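Local coordinates for protein enterotoxin SEN variant (Staphylococcus aureus, PDB 6KRY) that probably acts as a superantigenic enterotoxin, a secreted toxin of the staphylococcal and streptococcal family, at residues I121-F126 with Y218-F223. Numbering follows the deposited sequence.
Sequences IGVNVF and YHIDVF
In the beta-grasp domain, segments 121-126 and 218-223 are neighbouring parallel strands, with V123 facing I220, N124 facing D221, V125 facing V222 and F126 facing F223. G122 O accepts from I220 N (3.0 Å), N124 N donates to I220 O while N124 O accepts from V222 N, and F126 N closes the series on V222 O (2.8 Å). Strand 218-225 is central in the mixed five-stranded sheet, between 114-127 and the antiparallel 173-180; first and last strands side by side and parallel are the hallmark of the beta-grasp fold. Helix 146-161 lies under one face, where L149, V153, L157 and Y161 meet I121, I220, V222 and V125. Branched aliphatic residues suit this buried side: V123 holds CG1 anti to its own N (chi1 -175°), which brings that methyl to V222 CG2 at 3.8 Å and to I220 CG2 at 4.1 Å. On the other face, the F126 and F223 rings shield one another's flanks, their planes 11° apart but so slid that they barely overlap, with F126 CD1 3.5 Å from F223 CE1. Polar residues suit the partly exposed positions beside them: the N124 amide and D221 carboxylate lie side by side, planes 28° apart, touching through N124 CB and D221 OD1 (3.5 Å). A water lies within reach of N124 OD1 and I220 O, and H219, on the same side, bonds through ND1 to N181 OD1.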
ATOM      1  N   ILE A 121      -7.795  -4.770  13.255  1.00 13.51           N
ATOM      2  CA  ILE A 121      -7.866  -3.305  13.194  1.00 13.72           C
ATOM      3  C   ILE A 121      -9.231  -2.899  12.637  1.00 13.39           C
ATOM      4  O   ILE A 121      -9.641  -3.383  11.564  1.00 13.33           O
ATOM      5  CB  ILE A 121      -6.711  -2.765  12.337  1.00 14.07           C
ATOM      6  CG1 ILE A 121      -5.373  -3.077  13.011  1.00 15.29           C
ATOM      7  CG2 ILE A 121      -6.914  -1.285  12.073  1.00 14.48           C
ATOM      8  CD1 ILE A 121      -4.155  -2.671  12.205  1.00 16.82           C
ATOM      9  N   GLY A 122      -9.932  -2.051  13.399  1.00 12.67           N
ATOM     10  CA  GLY A 122     -11.298  -1.595  13.049  1.00 12.83           C
ATOM     11  C   GLY A 122     -11.224  -0.485  12.012  1.00 12.47           C
ATOM     12  O   GLY A 122     -10.352   0.366  12.093  1.00 11.81           O
ATOM     13  N   VAL A 123     -12.126  -0.549  11.035  1.00 11.85           N
ATOM     14  CA  VAL A 123     -12.309   0.475  10.011  1.00 12.15           C
ATOM     15  C   VAL A 123     -13.765   0.947  10.061  1.00 13.03           C
ATOM     16  O   VAL A 123     -14.670   0.199   9.745  1.00 12.39           O
ATOM     17  CB  VAL A 123     -11.967  -0.080   8.609  1.00 12.33           C
ATOM     18  CG1 VAL A 123     -12.033   1.019   7.562  1.00 12.07           C
ATOM     19  CG2 VAL A 123     -10.633  -0.821   8.561  1.00 12.20           C
ATOM     20  N   ASN A 124     -13.972   2.196  10.457  1.00 13.96           N
ATOM     21  CA  ASN A 124     -15.290   2.826  10.398  1.00 15.80           C
ATOM     22  C   ASN A 124     -15.442   3.544   9.056  1.00 15.04           C
ATOM     23  O   ASN A 124     -14.454   4.063   8.504  1.00 14.85           O
ATOM     24  CB  ASN A 124     -15.480   3.805  11.546  1.00 18.65           C
ATOM     25  CG  ASN A 124     -15.634   3.077  12.857  1.00 21.53           C
ATOM     26  OD1 ASN A 124     -14.814   3.254  13.746  1.00 29.77           O
ATOM     27  ND2 ASN A 124     -16.685   2.279  12.971  1.00 25.91           N
ATOM     28  N   VAL A 125     -16.630   3.446   8.471  1.00 14.07           N
ATOM     29  CA  VAL A 125     -16.869   4.042   7.179  1.00 15.00           C
ATOM     30  C   VAL A 125     -18.083   4.979   7.293  1.00 14.53           C
ATOM     31  O   VAL A 125     -19.163   4.585   7.804  1.00 15.65           O
ATOM     32  CB  VAL A 125     -17.085   2.968   6.096  1.00 15.56           C
ATOM     33  CG1 VAL A 125     -17.327   3.600   4.737  1.00 16.05           C
ATOM     34  CG2 VAL A 125     -15.926   2.000   5.984  1.00 16.31           C
ATOM     35  N   PHE A 126     -17.917   6.196   6.768  1.00 14.72           N
ATOM     36  CA  PHE A 126     -18.945   7.205   6.687  1.00 16.03           C
ATOM     37  C   PHE A 126     -19.159   7.581   5.212  1.00 17.59           C
ATOM     38  O   PHE A 126     -18.202   7.698   4.450  1.00 17.08           O
ATOM     39  CB  PHE A 126     -18.561   8.432   7.500  1.00 19.09           C
ATOM     40  CG  PHE A 126     -18.368   8.132   8.966  1.00 23.51           C
ATOM     41  CD1 PHE A 126     -17.129   7.747   9.454  1.00 25.38           C
ATOM     42  CD2 PHE A 126     -19.442   8.193   9.843  1.00 26.78           C
ATOM     43  CE1 PHE A 126     -16.963   7.449  10.803  1.00 28.07           C
ATOM     44  CE2 PHE A 126     -19.267   7.924  11.195  1.00 28.87           C
ATOM     45  CZ  PHE A 126     -18.027   7.556  11.670  1.00 27.75           C
ATOM     46  N   TYR A 218      -3.605   1.544  16.304  1.00 12.94           N
ATOM     47  CA  TYR A 218      -4.185   2.320  15.239  1.00 13.75           C
ATOM     48  C   TYR A 218      -5.574   1.784  14.903  1.00 12.44           C
ATOM     49  O   TYR A 218      -5.871   0.586  15.007  1.00 13.34           O
ATOM     50  CB  TYR A 218      -3.263   2.392  14.012  1.00 14.69           C
ATOM     51  CG  TYR A 218      -2.289   3.526  14.119  1.00 15.88           C
ATOM     52  CD1 TYR A 218      -1.138   3.422  14.887  1.00 16.92           C
ATOM     53  CD2 TYR A 218      -2.570   4.750  13.529  1.00 17.04           C
ATOM     54  CE1 TYR A 218      -0.317   4.521  15.107  1.00 18.82           C
ATOM     55  CE2 TYR A 218      -1.753   5.850  13.724  1.00 17.84           C
ATOM     56  CZ  TYR A 218      -0.621   5.736  14.508  1.00 19.23           C
ATOM     57  OH  TYR A 218       0.224   6.804  14.648  1.00 21.76           O
ATOM     58  N   HIS A 219      -6.435   2.696  14.483  1.00 13.41           N
ATOM     59  CA  HIS A 219      -7.725   2.344  13.874  1.00 13.58           C
ATOM     60  C   HIS A 219      -7.924   3.318  12.715  1.00 13.40           C
ATOM     61  O   HIS A 219      -7.186   4.315  12.590  1.00 12.41           O
ATOM     62  CB  HIS A 219      -8.883   2.380  14.872  1.00 15.83           C
ATOM     63  CG  HIS A 219      -9.162   3.727  15.445  1.00 16.69           C
ATOM     64  ND1 HIS A 219      -8.489   4.194  16.563  1.00 18.71           N
ATOM     65  CD2 HIS A 219      -9.993   4.718  15.058  1.00 17.38           C
ATOM     66  CE1 HIS A 219      -8.894   5.417  16.845  1.00 18.88           C
ATOM     67  NE2 HIS A 219      -9.867   5.747  15.968  1.00 17.52           N
ATOM     68  N   ILE A 220      -8.849   2.974  11.838  1.00 12.81           N
ATOM     69  CA  ILE A 220      -8.966   3.702  10.559  1.00 12.25           C
ATOM     70  C   ILE A 220     -10.384   4.227  10.422  1.00 12.79           C
ATOM     71  O   ILE A 220     -11.330   3.524  10.763  1.00 13.74           O
ATOM     72  CB  ILE A 220      -8.582   2.762   9.421  1.00 12.41           C
ATOM     73  CG1 ILE A 220      -7.138   2.304   9.630  1.00 12.86           C
ATOM     74  CG2 ILE A 220      -8.768   3.418   8.056  1.00 13.15           C
ATOM     75  CD1 ILE A 220      -6.743   1.176   8.706  1.00 14.78           C
ATOM     76  N   ASP A 221     -10.511   5.461   9.924  1.00 12.64           N
ATOM     77  CA  ASP A 221     -11.808   5.986   9.551  1.00 14.12           C
ATOM     78  C   ASP A 221     -11.762   6.379   8.073  1.00 13.30           C
ATOM     79  O   ASP A 221     -10.856   7.089   7.648  1.00 12.31           O
ATOM     80  CB  ASP A 221     -12.211   7.179  10.404  1.00 16.14           C
ATOM     81  CG  ASP A 221     -12.209   6.920  11.900  1.00 21.70           C
ATOM     82  OD1 ASP A 221     -12.757   5.892  12.310  1.00 23.89           O
ATOM     83  OD2 ASP A 221     -11.615   7.752  12.626  1.00 26.58           O
ATOM     84  N   VAL A 222     -12.776   5.950   7.317  1.00 12.59           N
ATOM     85  CA  VAL A 222     -12.919   6.273   5.910  1.00 11.82           C
ATOM     86  C   VAL A 222     -14.110   7.240   5.748  1.00 12.24           C
ATOM     87  O   VAL A 222     -15.221   6.955   6.276  1.00 11.51           O
ATOM     88  CB  VAL A 222     -13.143   4.985   5.091  1.00 12.16           C
ATOM     89  CG1 VAL A 222     -13.452   5.280   3.633  1.00 11.66           C
ATOM     90  CG2 VAL A 222     -11.947   4.037   5.202  1.00 12.40           C
ATOM     91  N   PHE A 223     -13.897   8.334   5.004  1.00 11.36           N
ATOM     92  CA  PHE A 223     -14.942   9.323   4.714  1.00 13.19           C
ATOM     93  C   PHE A 223     -15.132   9.345   3.207  1.00 12.72           C
ATOM     94  O   PHE A 223     -14.189   9.592   2.478  1.00 13.24           O
ATOM     95  CB  PHE A 223     -14.572  10.692   5.295  1.00 14.15           C
ATOM     96  CG  PHE A 223     -14.438  10.706   6.795  1.00 16.42           C
ATOM     97  CD1 PHE A 223     -15.554  10.824   7.607  1.00 18.55           C
ATOM     98  CD2 PHE A 223     -13.203  10.526   7.400  1.00 17.16           C
ATOM     99  CE1 PHE A 223     -15.436  10.794   8.987  1.00 19.44           C
ATOM    100  CE2 PHE A 223     -13.083  10.503   8.780  1.00 18.22           C
ATOM    101  CZ  PHE A 223     -14.198  10.641   9.564  1.00 20.25           C
TER
HETATM  102  O   HOH W   1     -12.383   2.898  13.483  1.00 38.59           O